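Putative methyltransferase (Emericella variicolor, PDB 7DMB) binds S-adenosyl-L-homocysteine and is probably an S-adenosylmethionine-dependent methyltransferase that acts in trans with a polyketide synthase in calbistrin biosynthesis. Local coordinates at residues 181-191 against 211-222; 197-206 against 274-285. All coordinates share one frame; numbering follows the deposited sequence.

Contact 1: residues 181-191 against 211-222. With SAH (S-adenosyl-L-homocysteine), chain C.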
loop_
_atom_site.group_PDB
_atom_site.type_symbol
_atom_site.label_atom_id
_atom_site.label_comp_id
_atom_site.label_asym_id
_atom_site.label_seq_id
_atom_site.Cartn_x
_atom_site.Cartn_y
_atom_site.Cartn_z
ATOM N N ASN A 181 3.167 6.595 -0.062
ATOM C CA ASN A 181 4.597 6.523 0.215
ATOM C C ASN A 181 5.104 7.800 0.869
ATOM O O ASN A 181 6.091 7.772 1.611
ATOM C CB ASN A 181 5.363 6.261 -1.079
ATOM C CG ASN A 181 5.440 4.796 -1.418
ATOM O OD1 ASN A 181 6.216 4.049 -0.812
ATOM N ND2 ASN A 181 4.640 4.369 -2.394
ATOM N N SER A 182 4.441 8.928 0.619
ATOM C CA SER A 182 4.914 10.190 1.158
ATOM C C SER A 182 4.780 10.267 2.679
ATOM O O SER A 182 5.384 11.150 3.301
ATOM C CB SER A 182 4.164 11.337 0.471
ATOM O OG SER A 182 2.884 11.553 1.052
ATOM N N LEU A 183 4.039 9.355 3.295
ATOM C CA LEU A 183 3.877 9.382 4.741
ATOM C C LEU A 183 5.018 8.701 5.480
ATOM O O LEU A 183 5.197 8.956 6.679
ATOM C CB LEU A 183 2.557 8.715 5.137
ATOM C CG LEU A 183 1.239 9.413 4.781
ATOM C CD1 LEU A 183 0.056 8.535 5.194
ATOM C CD2 LEU A 183 1.154 10.780 5.440
ATOM N N SER A 184 5.780 7.838 4.809
ATOM C CA SER A 184 6.800 7.020 5.456
ATOM C C SER A 184 8.183 7.467 5.016
ATOM O O SER A 184 8.428 7.669 3.815
ATOM C CB SER A 184 6.636 5.534 5.113
ATOM O OG SER A 184 5.350 5.029 5.434
ATOM N N GLU A 185 9.077 7.622 5.978
ATOM C CA GLU A 185 10.492 7.852 5.701
ATOM C C GLU A 185 11.218 6.511 5.814
ATOM O O GLU A 185 11.408 5.995 6.923
ATOM C CB GLU A 185 11.074 8.883 6.666
ATOM C CG GLU A 185 12.481 9.336 6.299
ATOM C CD GLU A 185 12.582 9.764 4.850
ATOM O OE1 GLU A 185 12.174 10.899 4.553
ATOM O OE2 GLU A 185 13.057 8.968 4.007
ATOM N N VAL A 186 11.587 5.925 4.671
ATOM C CA VAL A 186 12.256 4.625 4.645
ATOM C C VAL A 186 13.676 4.700 4.099
ATOM O O VAL A 186 14.368 3.679 4.078
ATOM C CB VAL A 186 11.449 3.557 3.863
ATOM C CG1 VAL A 186 9.986 3.544 4.258
ATOM C CG2 VAL A 186 11.591 3.740 2.357
ATOM N N ARG A 187 14.133 5.868 3.658
ATOM C CA ARG A 187 15.450 6.006 3.033
ATOM C C ARG A 187 16.621 5.771 3.996
ATOM O O ARG A 187 17.662 5.252 3.567
ATOM C CB ARG A 187 15.576 7.388 2.375
ATOM C CG ARG A 187 14.566 7.618 1.254
ATOM C CD ARG A 187 14.591 9.044 0.725
ATOM N NE ARG A 187 14.041 9.988 1.692
ATOM C CZ ARG A 187 14.128 11.307 1.577
ATOM N NH1 ARG A 187 14.746 11.835 0.526
ATOM N NH2 ARG A 187 13.607 12.095 2.514
ATOM N N PRO A 188 16.528 6.164 5.278
ATOM C CA PRO A 188 17.620 5.799 6.199
ATOM C C PRO A 188 17.797 4.297 6.350
ATOM O O PRO A 188 18.941 3.837 6.448
ATOM C CB PRO A 188 17.215 6.464 7.521
ATOM C CG PRO A 188 16.332 7.595 7.113
ATOM C CD PRO A 188 15.597 7.124 5.898
ATOM N N LEU A 189 16.710 3.514 6.371
ATOM C CA LEU A 189 16.867 2.060 6.416
ATOM C C LEU A 189 17.553 1.546 5.157
ATOM O O LEU A 189 18.474 0.721 5.225
ATOM C CB LEU A 189 15.521 1.360 6.575
ATOM C CG LEU A 189 15.671 -0.165 6.486
ATOM C CD1 LEU A 189 16.535 -0.653 7.636
ATOM C CD2 LEU A 189 14.331 -0.919 6.469
ATOM N N ILE A 190 17.075 1.987 3.991
ATOM C CA ILE A 190 17.671 1.542 2.740
ATOM C C ILE A 190 19.128 1.970 2.680
ATOM O O ILE A 190 20.012 1.179 2.327
ATOM C CB ILE A 190 16.857 2.075 1.548
ATOM C CG1 ILE A 190 15.422 1.531 1.593
ATOM C CG2 ILE A 190 17.535 1.727 0.223
ATOM C CD1 ILE A 190 15.320 0.038 1.435
ATOM N N ASN A 191 19.410 3.215 3.065
ATOM C CA ASN A 191 20.790 3.688 3.047
ATOM C C ASN A 191 21.683 2.832 3.951
ATOM O O ASN A 191 22.809 2.494 3.578
ATOM C CB ASN A 191 20.823 5.163 3.445
ATOM C CG ASN A 191 22.219 5.745 3.422
ATOM O OD1 ASN A 191 22.795 6.025 4.466
ATOM N ND2 ASN A 191 22.769 5.931 2.225
ATOM N N GLY A 211 5.875 3.590 -6.792
ATOM C CA GLY A 211 5.847 4.567 -5.712
ATOM C C GLY A 211 6.884 4.287 -4.643
ATOM O O GLY A 211 7.563 5.195 -4.162
ATOM N N THR A 212 7.025 3.018 -4.263
ATOM C CA THR A 212 8.047 2.662 -3.289
ATOM C C THR A 212 9.423 2.509 -3.941
ATOM O O THR A 212 10.439 2.870 -3.334
ATOM C CB THR A 212 7.628 1.389 -2.555
ATOM O OG1 THR A 212 6.391 1.634 -1.876
ATOM C CG2 THR A 212 8.689 0.985 -1.544
ATOM N N THR A 213 9.473 2.002 -5.175
ATOM C CA THR A 213 10.738 1.939 -5.904
ATOM C C THR A 213 11.464 3.279 -5.890
ATOM O O THR A 213 12.691 3.335 -5.727
ATOM C CB THR A 213 10.483 1.511 -7.347
ATOM O OG1 THR A 213 9.394 0.582 -7.384
ATOM C CG2 THR A 213 11.743 0.865 -7.966
ATOM N N ALA A 214 10.712 4.373 -6.069
ATOM C CA ALA A 214 11.299 5.709 -6.146
ATOM C C ALA A 214 11.965 6.116 -4.841
ATOM O O ALA A 214 13.067 6.680 -4.859
ATOM C CB ALA A 214 10.229 6.731 -6.522
ATOM N N ARG A 215 11.297 5.879 -3.702
ATOM C CA ARG A 215 11.931 6.180 -2.423
ATOM C C ARG A 215 13.178 5.320 -2.201
ATOM O O ARG A 215 14.192 5.808 -1.689
ATOM C CB ARG A 215 10.962 5.984 -1.259
ATOM C CG ARG A 215 9.469 6.310 -1.437
ATOM C CD ARG A 215 9.147 7.576 -2.193
ATOM N NE ARG A 215 10.030 8.679 -1.861
ATOM C CZ ARG A 215 10.249 9.708 -2.671
ATOM N NH1 ARG A 215 9.623 9.749 -3.858
ATOM N NH2 ARG A 215 11.096 10.670 -2.296
ATOM N N VAL A 216 13.113 4.039 -2.576
ATOM C CA VAL A 216 14.190 3.097 -2.277
ATOM C C VAL A 216 15.450 3.473 -3.051
ATOM O O VAL A 216 16.560 3.407 -2.514
ATOM C CB VAL A 216 13.720 1.655 -2.575
ATOM C CG1 VAL A 216 14.908 0.665 -2.666
ATOM C CG2 VAL A 216 12.706 1.178 -1.500
ATOM N N PHE A 217 15.299 3.907 -4.308
ATOM C CA PHE A 217 16.460 4.294 -5.105
ATOM C C PHE A 217 17.183 5.488 -4.487
ATOM O O PHE A 217 18.418 5.559 -4.519
ATOM C CB PHE A 217 16.033 4.605 -6.540
ATOM C CG PHE A 217 16.040 3.404 -7.450
ATOM C CD1 PHE A 217 17.170 2.601 -7.553
ATOM C CD2 PHE A 217 14.919 3.081 -8.206
ATOM C CE1 PHE A 217 17.183 1.503 -8.395
ATOM C CE2 PHE A 217 14.917 1.974 -9.041
ATOM C CZ PHE A 217 16.052 1.185 -9.142
ATOM N N GLU A 218 16.432 6.424 -3.902
ATOM C CA GLU A 218 17.055 7.581 -3.265
ATOM C C GLU A 218 17.955 7.154 -2.117
ATOM O O GLU A 218 19.047 7.709 -1.926
ATOM C CB GLU A 218 15.980 8.547 -2.771
ATOM C CG GLU A 218 15.463 9.464 -3.858
ATOM C CD GLU A 218 14.417 10.436 -3.346
ATOM O OE1 GLU A 218 14.358 10.665 -2.115
ATOM O OE2 GLU A 218 13.645 10.950 -4.182
ATOM N N GLY A 219 17.509 6.167 -1.338
ATOM C CA GLY A 219 18.363 5.619 -0.304
ATOM C C GLY A 219 19.551 4.862 -0.862
ATOM O O GLY A 219 20.593 4.765 -0.205
ATOM N N LEU A 220 19.418 4.315 -2.071
ATOM C CA LEU A 220 20.510 3.581 -2.689
ATOM C C LEU A 220 21.437 4.470 -3.506
ATOM O O LEU A 220 22.493 4.000 -3.932
ATOM C CB LEU A 220 19.968 2.467 -3.591
ATOM C CG LEU A 220 19.236 1.283 -2.951
ATOM C CD1 LEU A 220 18.719 0.357 -4.044
ATOM C CD2 LEU A 220 20.113 0.527 -1.959
ATOM N N ASN A 221 21.061 5.724 -3.754
ATOM C CA ASN A 221 21.872 6.662 -4.532
ATOM C C ASN A 221 22.032 7.947 -3.731
ATOM O O ASN A 221 21.412 8.973 -4.036
ATOM C CB ASN A 221 21.245 6.937 -5.900
ATOM C CG ASN A 221 21.100 5.683 -6.735
ATOM O OD1 ASN A 221 21.862 5.448 -7.674
ATOM N ND2 ASN A 221 20.112 4.854 -6.390
ATOM N N PRO A 222 22.861 7.921 -2.683
ATOM C CA PRO A 222 22.969 9.110 -1.823
ATOM C C PRO A 222 23.671 10.278 -2.503
ATOM O O PRO A 222 23.267 11.432 -2.319
ATOM C CB PRO A 222 23.756 8.580 -0.615
ATOM C CG PRO A 222 24.636 7.522 -1.193
ATOM C CD PRO A 222 23.846 6.884 -2.325
HETATM N N SAH C . 3.724 -1.187 -5.246
HETATM C CA SAH C . 2.529 -0.563 -5.879
HETATM C CB SAH C . 1.427 -0.272 -4.855
HETATM C CG SAH C . 0.584 -1.487 -4.532
HETATM S SD SAH C . -0.499 -2.027 -5.891
HETATM C C SAH C . 2.946 0.736 -6.574
HETATM O O SAH C . 2.441 0.952 -7.695
HETATM O OXT SAH C . 3.779 1.463 -5.982
HETATM C "C5'" SAH C . -0.198 -3.813 -5.883
HETATM C "C4'" SAH C . 0.732 -4.238 -6.999
HETATM O "O4'" SAH C . 1.074 -5.634 -6.816
HETATM C "C3'" SAH C . 0.121 -4.118 -8.397
HETATM O "O3'" SAH C . 1.049 -3.480 -9.263
HETATM C "C2'" SAH C . -0.169 -5.574 -8.779
HETATM O "O2'" SAH C . -0.106 -5.849 -10.162
HETATM C "C1'" SAH C . 0.928 -6.322 -8.035
HETATM N N9 SAH C . 0.570 -7.703 -7.732
HETATM C C8 SAH C . -0.692 -8.157 -7.443
HETATM N N7 SAH C . -0.744 -9.441 -7.197
HETATM C C5 SAH C . 0.566 -9.870 -7.346
HETATM C C6 SAH C . 1.163 -11.139 -7.218
HETATM N N6 SAH C . 0.488 -12.242 -6.912
HETATM N N1 SAH C . 2.500 -11.224 -7.431
HETATM C C2 SAH C . 3.170 -10.107 -7.742
HETATM N N3 SAH C . 2.716 -8.865 -7.883
HETATM C C4 SAH C . 1.389 -8.806 -7.673
HETATM O O HOH W 1 3.904 1.760 -3.184
#
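Asn181 meets Thr212 near the ligand end of helix 211-220, the helix that follows the first strand of the Rossmann-like methyltransferase fold, and Ile190 of helix 187-191 packs against the far end of the same helix. The two helix axes approach to 7.7 Å at a signed crossing angle of -50°. Gly219 sits in the crossing and has no side chain, so the two backbones come close, its CA 4.4 Å from Arg187 CA.

The apolar part centres on one methyl. Ile190 CG2 lies anti to its backbone N, which turns it into the groove between Val216 and Leu220; it is 3.6 Å from Leu220 CD2, while the Ile190 and Val216 side chains cross at about a right angle, CG1 and CD1 resting against Val216 CG2.

Charged groups form a salt-bridge network along one side of the crossing. Arg187 takes hold of Glu185 side-on, NE to OE2 at 2.7 Å and NH2 to OE1, both carboxylate oxygens close to the plane of the guanidinium. Glu185 OE2 also receives Arg187 N on its anti lone pair, a capping bond for helix 187-191. That leaves NH1 to reach Glu218 OE1 across the contact, a salt bridge whose hydrogen bond is weak and bent (129°), with the two planes 61° apart. Glu218 OE2 in turn pairs with Arg215 NH2, so Glu218 is shared between two arginines.

Polar bonds close the other end, at the ligand. Gly211 N donates to SAH OXT at 3.1 Å. Asn181 ND2, which also donates to Tyr177 O, gives a hydrogen to a water that donates to both SAH OXT and Thr212 OG1. Thr212 OG1 in turn donates to Asn181 OD1 at 2.6 Å, lying in the carbonyl plane on a lone pair.

Contact 2: residues 197-206 against 274-285. With SAH (S-adenosyl-L-homocysteine), chain C.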
loop_
_atom_site.group_PDB
_atom_site.type_symbol
_atom_site.label_atom_id
_atom_site.label_comp_id
_atom_site.label_asym_id
_atom_site.label_seq_id
_atom_site.Cartn_x
_atom_site.Cartn_y
_atom_site.Cartn_z
ATOM N N ASN A 197 26.073 -3.221 2.784
ATOM C CA ASN A 197 26.358 -4.086 1.641
ATOM C C ASN A 197 26.253 -3.231 0.384
ATOM O O ASN A 197 25.166 -3.112 -0.206
ATOM C CB ASN A 197 25.407 -5.280 1.578
ATOM C CG ASN A 197 25.716 -6.214 0.398
ATOM O OD1 ASN A 197 26.686 -6.002 -0.357
ATOM N ND2 ASN A 197 24.880 -7.243 0.226
ATOM N N PRO A 198 27.363 -2.636 -0.074
ATOM C CA PRO A 198 27.302 -1.756 -1.259
ATOM C C PRO A 198 27.051 -2.500 -2.557
ATOM O O PRO A 198 26.858 -1.845 -3.598
ATOM C CB PRO A 198 28.676 -1.058 -1.266
ATOM C CG PRO A 198 29.352 -1.459 0.032
ATOM C CD PRO A 198 28.713 -2.718 0.505
ATOM N N GLY A 199 27.024 -3.831 -2.526
ATOM C CA GLY A 199 26.662 -4.627 -3.684
ATOM C C GLY A 199 25.291 -5.263 -3.548
ATOM O O GLY A 199 25.029 -6.337 -4.108
ATOM N N LEU A 200 24.407 -4.588 -2.812
ATOM C CA LEU A 200 23.109 -5.149 -2.456
ATOM C C LEU A 200 22.394 -5.718 -3.678
ATOM O O LEU A 200 22.328 -5.081 -4.733
ATOM C CB LEU A 200 22.252 -4.063 -1.788
ATOM C CG LEU A 200 21.269 -4.501 -0.695
ATOM C CD1 LEU A 200 21.998 -5.045 0.531
ATOM C CD2 LEU A 200 20.311 -3.350 -0.324
ATOM N N ARG A 201 21.894 -6.941 -3.540
ATOM C CA ARG A 201 21.007 -7.549 -4.527
ATOM C C ARG A 201 19.573 -7.376 -4.021
ATOM O O ARG A 201 19.204 -7.933 -2.983
ATOM C CB ARG A 201 21.382 -9.017 -4.741
ATOM C CG ARG A 201 22.844 -9.190 -5.207
ATOM C CD ARG A 201 23.340 -10.630 -5.093
ATOM N NE ARG A 201 23.262 -11.137 -3.719
ATOM C CZ ARG A 201 23.368 -12.425 -3.383
ATOM N NH1 ARG A 201 23.568 -13.338 -4.323
ATOM N NH2 ARG A 201 23.270 -12.808 -2.109
ATOM N N ILE A 202 18.787 -6.559 -4.723
ATOM C CA ILE A 202 17.440 -6.177 -4.296
ATOM C C ILE A 202 16.442 -6.676 -5.330
ATOM O O ILE A 202 16.685 -6.572 -6.539
ATOM C CB ILE A 202 17.251 -4.650 -4.119
ATOM C CG1 ILE A 202 18.204 -4.062 -3.100
ATOM C CG2 ILE A 202 15.817 -4.323 -3.665
ATOM C CD1 ILE A 202 19.231 -3.160 -3.742
ATOM N N LEU A 203 15.315 -7.206 -4.850
ATOM C CA LEU A 203 14.180 -7.535 -5.698
ATOM C C LEU A 203 12.947 -6.890 -5.088
ATOM O O LEU A 203 12.716 -7.022 -3.882
ATOM C CB LEU A 203 13.989 -9.048 -5.821
ATOM C CG LEU A 203 12.933 -9.536 -6.823
ATOM C CD1 LEU A 203 13.451 -10.734 -7.620
ATOM C CD2 LEU A 203 11.649 -9.884 -6.109
ATOM N N GLU A 204 12.157 -6.187 -5.894
ATOM C CA GLU A 204 10.885 -5.649 -5.400
ATOM C C GLU A 204 9.711 -6.414 -6.018
ATOM O O GLU A 204 9.606 -6.518 -7.250
ATOM C CB GLU A 204 10.758 -4.150 -5.672
ATOM C CG GLU A 204 9.392 -3.596 -5.281
ATOM C CD GLU A 204 9.340 -2.107 -5.417
ATOM O OE1 GLU A 204 10.364 -1.531 -5.856
ATOM O OE2 GLU A 204 8.286 -1.511 -5.093
ATOM N N ILE A 205 8.854 -6.973 -5.149
ATOM C CA ILE A 205 7.608 -7.626 -5.544
ATOM C C ILE A 205 6.571 -6.557 -5.869
ATOM O O ILE A 205 6.485 -5.537 -5.177
ATOM C CB ILE A 205 7.076 -8.541 -4.414
ATOM C CG1 ILE A 205 8.152 -9.500 -3.899
ATOM C CG2 ILE A 205 5.814 -9.306 -4.867
ATOM C CD1 ILE A 205 8.498 -10.550 -4.882
ATOM N N GLY A 206 5.758 -6.809 -6.895
ATOM C CA GLY A 206 4.618 -5.970 -7.244
ATOM C C GLY A 206 4.885 -4.478 -7.209
ATOM O O GLY A 206 4.113 -3.717 -6.630
ATOM N N GLY A 274 17.625 -17.950 -3.117
ATOM C CA GLY A 274 18.643 -17.448 -2.213
ATOM C C GLY A 274 19.589 -16.425 -2.800
ATOM O O GLY A 274 20.672 -16.209 -2.245
ATOM N N ALA A 275 19.214 -15.775 -3.900
ATOM C CA ALA A 275 20.116 -14.896 -4.626
ATOM C C ALA A 275 19.889 -13.418 -4.319
ATOM O O ALA A 275 20.375 -12.556 -5.064
ATOM C CB ALA A 275 19.980 -15.150 -6.128
ATOM N N TYR A 276 19.195 -13.097 -3.232
ATOM C CA TYR A 276 18.839 -11.713 -2.961
ATOM C C TYR A 276 19.012 -11.405 -1.486
ATOM O O TYR A 276 18.685 -12.225 -0.616
ATOM C CB TYR A 276 17.400 -11.414 -3.418
ATOM C CG TYR A 276 17.252 -11.547 -4.923
ATOM C CD1 TYR A 276 17.629 -10.509 -5.778
ATOM C CD2 TYR A 276 16.768 -12.720 -5.491
ATOM C CE1 TYR A 276 17.511 -10.642 -7.182
ATOM C CE2 TYR A 276 16.648 -12.859 -6.872
ATOM C CZ TYR A 276 17.027 -11.821 -7.711
ATOM O OH TYR A 276 16.880 -11.973 -9.064
ATOM N N ASP A 277 19.519 -10.208 -1.217
ATOM C CA ASP A 277 19.767 -9.764 0.143
ATOM C C ASP A 277 18.545 -9.096 0.747
ATOM O O ASP A 277 18.290 -9.239 1.946
ATOM C CB ASP A 277 20.955 -8.806 0.155
ATOM C CG ASP A 277 22.144 -9.387 -0.555
ATOM O OD1 ASP A 277 22.548 -10.504 -0.154
ATOM O OD2 ASP A 277 22.638 -8.767 -1.532
ATOM N N VAL A 278 17.793 -8.353 -0.058
ATOM C CA VAL A 278 16.618 -7.628 0.413
ATOM C C VAL A 278 15.512 -7.816 -0.615
ATOM O O VAL A 278 15.731 -7.623 -1.819
ATOM C CB VAL A 278 16.900 -6.124 0.641
ATOM C CG1 VAL A 278 15.660 -5.419 1.205
ATOM C CG2 VAL A 278 18.086 -5.929 1.595
ATOM N N VAL A 279 14.333 -8.207 -0.147
ATOM C CA VAL A 279 13.124 -8.208 -0.968
ATOM C C VAL A 279 12.239 -7.075 -0.471
ATOM O O VAL A 279 11.982 -6.972 0.736
ATOM C CB VAL A 279 12.385 -9.561 -0.911
ATOM C CG1 VAL A 279 10.982 -9.439 -1.488
ATOM C CG2 VAL A 279 13.174 -10.633 -1.657
ATOM N N ILE A 280 11.801 -6.216 -1.392
ATOM C CA ILE A 280 10.919 -5.092 -1.085
ATOM C C ILE A 280 9.505 -5.432 -1.550
ATOM O O ILE A 280 9.319 -5.979 -2.647
ATOM C CB ILE A 280 11.401 -3.787 -1.755
ATOM C CG1 ILE A 280 12.906 -3.532 -1.524
ATOM C CG2 ILE A 280 10.545 -2.591 -1.319
ATOM C CD1 ILE A 280 13.211 -2.969 -0.190
ATOM N N ALA A 281 8.502 -5.087 -0.730
ATOM C CA ALA A 281 7.105 -5.246 -1.137
ATOM C C ALA A 281 6.229 -4.190 -0.468
ATOM O O ALA A 281 6.174 -4.119 0.767
ATOM C CB ALA A 281 6.612 -6.657 -0.806
ATOM N N SER A 282 5.530 -3.378 -1.274
ATOM C CA SER A 282 4.656 -2.343 -0.727
ATOM C C SER A 282 3.243 -2.610 -1.230
ATOM O O SER A 282 2.938 -2.418 -2.415
ATOM C CB SER A 282 5.132 -0.947 -1.105
ATOM O OG SER A 282 4.210 0.062 -0.717
ATOM N N ASN A 283 2.411 -3.094 -0.315
ATOM C CA ASN A 283 0.976 -3.215 -0.510
ATOM C C ASN A 283 0.653 -4.120 -1.698
ATOM O O ASN A 283 -0.294 -3.890 -2.448
ATOM C CB ASN A 283 0.341 -1.829 -0.623
ATOM C CG ASN A 283 0.125 -1.200 0.751
ATOM O OD1 ASN A 283 -0.540 -1.792 1.612
ATOM N ND2 ASN A 283 0.744 -0.041 0.987
ATOM N N VAL A 284 1.429 -5.201 -1.824
ATOM C CA VAL A 284 1.178 -6.254 -2.791
ATOM C C VAL A 284 0.895 -7.587 -2.107
ATOM O O VAL A 284 0.032 -8.356 -2.553
ATOM C CB VAL A 284 2.360 -6.392 -3.786
ATOM C CG1 VAL A 284 3.706 -6.413 -3.048
ATOM C CG2 VAL A 284 2.196 -7.647 -4.632
ATOM N N LEU A 285 1.581 -7.877 -0.997
ATOM C CA LEU A 285 1.446 -9.200 -0.400
ATOM C C LEU A 285 0.009 -9.465 0.045
ATOM O O LEU A 285 -0.493 -10.580 -0.110
ATOM C CB LEU A 285 2.436 -9.373 0.760
ATOM C CG LEU A 285 3.960 -9.275 0.464
ATOM C CD1 LEU A 285 4.810 -9.802 1.625
ATOM C CD2 LEU A 285 4.344 -9.974 -0.816
HETATM N N SAH C . 3.724 -1.187 -5.246
HETATM C CA SAH C . 2.529 -0.563 -5.879
HETATM C CB SAH C . 1.427 -0.272 -4.855
HETATM C CG SAH C . 0.584 -1.487 -4.532
HETATM S SD SAH C . -0.499 -2.027 -5.891
HETATM C C SAH C . 2.946 0.736 -6.574
HETATM O O SAH C . 2.441 0.952 -7.695
HETATM O OXT SAH C . 3.779 1.463 -5.982
HETATM C "C5'" SAH C . -0.198 -3.813 -5.883
HETATM C "C4'" SAH C . 0.732 -4.238 -6.999
HETATM O "O4'" SAH C . 1.074 -5.634 -6.816
HETATM C "C3'" SAH C . 0.121 -4.118 -8.397
HETATM O "O3'" SAH C . 1.049 -3.480 -9.263
HETATM C "C2'" SAH C . -0.169 -5.574 -8.779
HETATM O "O2'" SAH C . -0.106 -5.849 -10.162
HETATM C "C1'" SAH C . 0.928 -6.322 -8.035
HETATM N N9 SAH C . 0.570 -7.703 -7.732
HETATM C C8 SAH C . -0.692 -8.157 -7.443
HETATM N N7 SAH C . -0.744 -9.441 -7.197
HETATM C C5 SAH C . 0.566 -9.870 -7.346
HETATM C C6 SAH C . 1.163 -11.139 -7.218
HETATM N N6 SAH C . 0.488 -12.242 -6.912
HETATM N N1 SAH C . 2.500 -11.224 -7.431
HETATM C C2 SAH C . 3.170 -10.107 -7.742
HETATM N N3 SAH C . 2.716 -8.865 -7.883
HETATM C C4 SAH C . 1.389 -8.806 -7.673
HETATM O O HOH W 2 25.308 -9.191 -1.995
HETATM O O HOH W 3 5.985 -3.098 -4.022
#
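Asp277 OD2 is gripped by Arg201 from two directions: the backbone N donates to it at 2.8 Å from the anti side, and NE comes in from above the carboxylate plane. A water held by Asn197 ND2 donates to the same oxygen. The other oxygen, OD1, takes Arg201 NH2 at 3.1 Å, so the guanidinium holds the carboxylate side-on by NE and NH2, with the two planes 43° apart; Gln303 NE2 is a second partner of OD1. The Arg201 chain bends at chi3 (-59°), bringing its guanidinium back over Ala275, whose O lies 3.2 Å above the plane near the rim.

Beyond this pair the strands run parallel. Arg201 O accepts from both Asp277 N and Val278 N where the chain turns its corner at 277. The ladder continues through Leu203 N to Val278 O, Ile280 N to Leu203 O and Ile205 N to Ile280 O, the last at 2.7 Å. These are neighbouring central strands of the seven-stranded mixed sheet of the class I methyltransferase fold, with strand 229-236 along the other edge of 200-205.

On one face Ile202 and Ile280 lie side by side, CG2 to CG1 at 3.7 Å, and the Glu204 aliphatic chain crosses Ile280; Glu204 OE1 is hydrogen-bonded to Tyr232 OH. On the other face Leu203 CD1 sits over the Tyr276 ring in a CH-pi contact, 4.0 Å from its centroid, and Ile205 CG1 meets Val279 CG1.

At the carboxyl ends of the strands the ligand is met. Gly206 O and Ser282 O both accept from the SAH amino N, while Val284 CG2, anti to its own backbone N, reaches SAH O4' at 3.2 Å.

In the fold
The centres of contacts 1 and 2 lie about 13 Å apart, and their segments alternate along the chain: 181-191, 197-206, 211-222, then 274-285. Strand 200-205 follows helix 187-196 and leads into helix 211-220, so contact 1 pairs the helices flanking in sequence a strand that contact 2 pairs with strand 276-282. Direct ties join them: Thr213 OG1 to Glu204 OE1, probably a hydrogen bond, a weak one between Thr212 OG1 and Ser282 OG, and Leu220 CD1 packed on Ile202 CD1. Contact 1 reaches the ligand's carboxylate, contact 2 its amino group, ribose and adenine; Asp236, Asp261 and Ile262 add to this S-adenosyl-L-homocysteine pocket from other parts of the Rossmann-like fold.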